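Local coordinates for protein oxalate biosynthetic component 1 (Burkholderia thailandensis, PDB 5IKY) that takes part in quorum sensing-dependent oxalate production as a bifunctional enzyme, a serine hydrolase with additional lyase activity, at residues Val133-Leu136 with Thr137-Trp141; Phe18-Pro21 with Leu22-Lys25. All coordinates share one frame; numbering follows the deposited sequence.

In the fold
Interaction 2 comes first along the chain, in the loop between strands 17-18 and 26-28. Interaction 1 follows more than a hundred residues later, at the C-terminal end of helix 126-138. Their centres are nevertheless only about 11 Å apart, and the two touch. Phe-139 is the main joint: its CE1 lies 3.6 Å from CD of Lys-25, and its carbonyl side packs on the ring of Pro-21. A helix end and an early loop are thus packed together about 30 Å from the centre of the chain. Interaction 1 belongs to the N-terminal domain of the oxalate biosynthetic component A family. Both are remote in sequence from the C-terminal region of the alpha/beta-hydrolase clan.

Interaction 1 (Val133-Leu136 with Thr137-Trp141); sequences VLQL and TTFGW
Val-133 O takes two bonds from Thr-137. Thr-137 N donates to Val-133 O at 3.0 Å. Thr-137 OG1 donates to Val-133 O at 2.6 Å, tilted from the carbonyl plane. The threonine hydroxyl sits between its own N and carbonyl carbon (chi1 53°), which turns it back along the helix. Leu-134 O receives the N of Thr-138 in the same i to i+4 pattern. The Thr-138 hydroxyl also lies very close to Leu-134 O, too short to be taken at face value. Gln-135 O accepts from Phe-139 N at 3.1 Å. The bent glutamine chain (chi2 -66°) sets Gln-135 OE1 over one face of the Phe-139 ring, 3.2 Å from CZ and offset toward the rim. The amide and ring planes are 64° apart. The NE2 end bonds Pro-194 O. Here the helix closes in a Schellman motif, with Gly-140 at positive phi. Leu-136 O accepts Trp-141 N at 2.9 Å, and Phe-139 N reaches it weakly. The Leu-136 side chain runs alongside that of Trp-141. Leu-136 CB makes a CH-pi contact with the five-membered ring of Trp-141, 4.0 Å from the centroid, while CD1 lies on a face of the indole. Trp-141 NE1 bonds Thr-158 OG1, and its ring meets Trp-151.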
loop_
_atom_site.group_PDB
_atom_site.type_symbol
_atom_site.label_atom_id
_atom_site.label_comp_id
_atom_site.label_asym_id
_atom_site.label_seq_id
_atom_site.Cartn_x
_atom_site.Cartn_y
_atom_site.Cartn_z
ATOM N N VAL A 133 -8.496 -5.134 -31.770
ATOM C CA VAL A 133 -7.915 -4.618 -30.536
ATOM C C VAL A 133 -7.710 -5.736 -29.517
ATOM O O VAL A 133 -6.670 -5.802 -28.862
ATOM C CB VAL A 133 -8.795 -3.512 -29.914
ATOM C CG1 VAL A 133 -8.280 -3.127 -28.535
ATOM C CG2 VAL A 133 -8.842 -2.294 -30.828
ATOM N N LEU A 134 -8.693 -6.622 -29.399
ATOM C CA LEU A 134 -8.598 -7.729 -28.453
ATOM C C LEU A 134 -7.537 -8.745 -28.868
ATOM O O LEU A 134 -6.853 -9.310 -28.017
ATOM C CB LEU A 134 -9.952 -8.422 -28.292
ATOM C CG LEU A 134 -10.986 -7.670 -27.448
ATOM C CD1 LEU A 134 -12.236 -8.509 -27.246
ATOM C CD2 LEU A 134 -10.391 -7.259 -26.110
ATOM N N GLN A 135 -7.398 -8.976 -30.171
ATOM C CA GLN A 135 -6.395 -9.919 -30.657
ATOM C C GLN A 135 -4.978 -9.399 -30.452
ATOM O O GLN A 135 -4.106 -10.128 -29.980
ATOM C CB GLN A 135 -6.612 -10.243 -32.136
ATOM C CG GLN A 135 -7.340 -11.554 -32.375
ATOM C CD GLN A 135 -6.538 -12.768 -31.933
ATOM O OE1 GLN A 135 -5.338 -12.680 -31.673
ATOM N NE2 GLN A 135 -7.203 -13.913 -31.852
ATOM N N LEU A 136 -4.750 -8.140 -30.807
ATOM C CA LEU A 136 -3.416 -7.566 -30.691
ATOM C C LEU A 136 -3.005 -7.420 -29.228
ATOM O O LEU A 136 -1.857 -7.691 -28.875
ATOM C CB LEU A 136 -3.340 -6.215 -31.409
ATOM C CG LEU A 136 -3.518 -6.275 -32.931
ATOM C CD1 LEU A 136 -3.123 -4.964 -33.586
ATOM C CD2 LEU A 136 -2.722 -7.424 -33.524
ATOM N N THR A 137 -3.938 -7.013 -28.374
ATOM C CA THR A 137 -3.622 -6.844 -26.958
ATOM C C THR A 137 -3.439 -8.195 -26.269
ATOM O O THR A 137 -2.707 -8.297 -25.282
ATOM C CB THR A 137 -4.702 -6.030 -26.215
ATOM O OG1 THR A 137 -5.994 -6.612 -26.436
ATOM C CG2 THR A 137 -4.704 -4.585 -26.696
ATOM N N THR A 138 -4.101 -9.226 -26.788
ATOM C CA THR A 138 -3.875 -10.591 -26.318
ATOM C C THR A 138 -2.446 -11.007 -26.647
ATOM O O THR A 138 -1.805 -11.726 -25.883
ATOM C CB THR A 138 -4.868 -11.594 -26.953
ATOM O OG1 THR A 138 -6.213 -11.229 -26.616
ATOM C CG2 THR A 138 -4.600 -13.009 -26.457
ATOM N N PHE A 139 -1.947 -10.525 -27.782
ATOM C CA PHE A 139 -0.611 -10.866 -28.251
ATOM C C PHE A 139 0.477 -10.024 -27.597
ATOM O O PHE A 139 1.663 -10.242 -27.842
ATOM C CB PHE A 139 -0.528 -10.719 -29.771
ATOM C CG PHE A 139 -1.178 -11.839 -30.526
ATOM C CD1 PHE A 139 -1.561 -13.001 -29.874
ATOM C CD2 PHE A 139 -1.388 -11.741 -31.891
ATOM C CE1 PHE A 139 -2.157 -14.038 -30.567
ATOM C CE2 PHE A 139 -1.981 -12.773 -32.591
ATOM C CZ PHE A 139 -2.366 -13.924 -31.929
ATOM N N GLY A 140 0.078 -9.058 -26.776
ATOM C CA GLY A 140 1.044 -8.234 -26.071
ATOM C C GLY A 140 1.144 -6.794 -26.546
ATOM O O GLY A 140 1.928 -6.016 -25.998
ATOM N N TRP A 141 0.372 -6.435 -27.568
ATOM C CA TRP A 141 0.275 -5.038 -27.982
ATOM C C TRP A 141 -0.400 -4.247 -26.870
ATOM O O TRP A 141 -1.203 -4.793 -26.116
ATOM C CB TRP A 141 -0.514 -4.888 -29.284
ATOM C CG TRP A 141 0.167 -5.432 -30.508
ATOM C CD1 TRP A 141 0.515 -6.732 -30.745
ATOM C CD2 TRP A 141 0.552 -4.696 -31.676
ATOM N NE1 TRP A 141 1.106 -6.845 -31.980
ATOM C CE2 TRP A 141 1.141 -5.610 -32.572
ATOM C CE3 TRP A 141 0.464 -3.350 -32.047
ATOM C CZ2 TRP A 141 1.637 -5.223 -33.817
ATOM C CZ3 TRP A 141 0.958 -2.967 -33.283
ATOM C CH2 TRP A 141 1.536 -3.900 -34.152
#

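Interaction 2 (Phe18-Pro21 with Leu22-Lys25); sequences FLDP and LEPK
Asp-20 CB meets the Glu-23 side chain first, 3.7 Å from its CG, and the two chains cross at about a right angle. Beyond CB, CG swings away from the Asp-20 N (chi1 -158°) and carries the carboxylate to Leu-22. There Asp-20 OD1 accepts the Leu-22 N at 3.1 Å, in a nearly straight bond with an angle of 165° at the hydrogen. This bond makes an Asx turn. The N-H meets OD1 from above the carboxylate plane. Asp-20 OD1 also lies 3.6 Å from Leu-22 CB. OD2 is directed differently: Asp-20 OD2 lies 4.5 Å from Glu-23 OE2, a like-charge neighbour. Glu-23 OE2 has the backbone N of Gly-247 as its partner, which probably eases the like charges.

These residues also form a type I beta turn from Asp-20 to Glu-23, in the loop that joins strands 17-18 and 26-28. Glu-23 N closes the turn on Asp-20 O at 3.2 Å. Asp-20 O also accepts Lys-25 NZ at 3.1 Å, from the opposite face of its carbonyl plane. The lysine chain folds back over the turn, and Lys-25 CE packs against the Leu-19 isobutyl group, 4.0 Å from CD1. NZ bonds Glu-23 O weakly. A water accepts from Lys-25 NZ and donates to Pro-21 O, at 2.7 Å from that oxygen.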
loop_
_atom_site.group_PDB
_atom_site.type_symbol
_atom_site.label_atom_id
_atom_site.label_comp_id
_atom_site.label_asym_id
_atom_site.label_seq_id
_atom_site.Cartn_x
_atom_site.Cartn_y
_atom_site.Cartn_z
ATOM N N PHE A 18 -1.877 -18.571 -19.166
ATOM C CA PHE A 18 -0.861 -17.602 -19.552
ATOM C C PHE A 18 -0.362 -17.863 -20.970
ATOM O O PHE A 18 -0.099 -19.005 -21.345
ATOM C CB PHE A 18 0.305 -17.635 -18.561
ATOM C CG PHE A 18 1.526 -16.898 -19.031
ATOM C CD1 PHE A 18 1.525 -15.516 -19.132
ATOM C CD2 PHE A 18 2.681 -17.587 -19.357
ATOM C CE1 PHE A 18 2.653 -14.839 -19.559
ATOM C CE2 PHE A 18 3.812 -16.917 -19.785
ATOM C CZ PHE A 18 3.798 -15.541 -19.887
ATOM N N LEU A 19 -0.245 -16.798 -21.758
ATOM C CA LEU A 19 0.313 -16.888 -23.103
ATOM C C LEU A 19 1.481 -15.915 -23.265
ATOM O O LEU A 19 1.298 -14.699 -23.219
ATOM C CB LEU A 19 -0.760 -16.611 -24.155
ATOM C CG LEU A 19 -0.308 -16.685 -25.616
ATOM C CD1 LEU A 19 0.231 -18.068 -25.960
ATOM C CD2 LEU A 19 -1.450 -16.304 -26.543
ATOM N N ASP A 20 2.678 -16.462 -23.452
ATOM C CA ASP A 20 3.892 -15.660 -23.585
ATOM C C ASP A 20 3.848 -14.778 -24.833
ATOM O O ASP A 20 3.764 -15.285 -25.953
ATOM C CB ASP A 20 5.119 -16.574 -23.630
ATOM C CG ASP A 20 6.401 -15.865 -23.226
ATOM O OD1 ASP A 20 6.506 -14.637 -23.425
ATOM O OD2 ASP A 20 7.311 -16.548 -22.711
ATOM N N PRO A 21 3.917 -13.449 -24.643
ATOM C CA PRO A 21 3.887 -12.500 -25.760
ATOM C C PRO A 21 5.088 -12.657 -26.681
ATOM O O PRO A 21 5.039 -12.223 -27.829
ATOM C CB PRO A 21 3.928 -11.127 -25.073
ATOM C CG PRO A 21 3.627 -11.372 -23.656
ATOM C CD PRO A 21 4.059 -12.765 -23.348
ATOM N N LEU A 22 6.156 -13.265 -26.169
ATOM C CA LEU A 22 7.400 -13.393 -26.916
ATOM C C LEU A 22 7.538 -14.759 -27.584
ATOM O O LEU A 22 8.619 -15.129 -28.039
ATOM C CB LEU A 22 8.593 -13.132 -25.994
ATOM C CG LEU A 22 8.572 -11.771 -25.297
ATOM C CD1 LEU A 22 9.836 -11.557 -24.482
ATOM C CD2 LEU A 22 8.387 -10.653 -26.314
ATOM N N GLU A 23 6.441 -15.506 -27.639
ATOM C CA GLU A 23 6.399 -16.757 -28.384
ATOM C C GLU A 23 5.798 -16.516 -29.759
ATOM O O GLU A 23 4.911 -15.674 -29.907
ATOM C CB GLU A 23 5.583 -17.815 -27.637
ATOM C CG GLU A 23 6.312 -18.496 -26.497
ATOM C CD GLU A 23 5.516 -19.644 -25.911
ATOM O OE1 GLU A 23 4.443 -19.970 -26.465
ATOM O OE2 GLU A 23 5.960 -20.220 -24.897
ATOM N N PRO A 24 6.285 -17.246 -30.774
ATOM C CA PRO A 24 5.681 -17.170 -32.110
ATOM C C PRO A 24 4.189 -17.496 -32.069
ATOM O O PRO A 24 3.765 -18.342 -31.282
ATOM C CB PRO A 24 6.458 -18.219 -32.921
ATOM C CG PRO A 24 7.378 -18.907 -31.952
ATOM C CD PRO A 24 7.542 -18.006 -30.778
ATOM N N LYS A 25 3.408 -16.816 -32.901
ATOM C CA LYS A 25 1.959 -16.979 -32.898
ATOM C C LYS A 25 1.463 -17.607 -34.196
ATOM O O LYS A 25 0.259 -17.766 -34.401
ATOM C CB LYS A 25 1.281 -15.629 -32.664
ATOM C CG LYS A 25 1.557 -15.042 -31.291
ATOM C CD LYS A 25 0.932 -15.896 -30.199
ATOM C CE LYS A 25 1.813 -15.952 -28.962
ATOM N NZ LYS A 25 2.216 -14.597 -28.503
HETATM O O HOH W 1 3.200 -19.745 -22.914
HETATM O O HOH W 2 2.858 -12.237 -29.361
#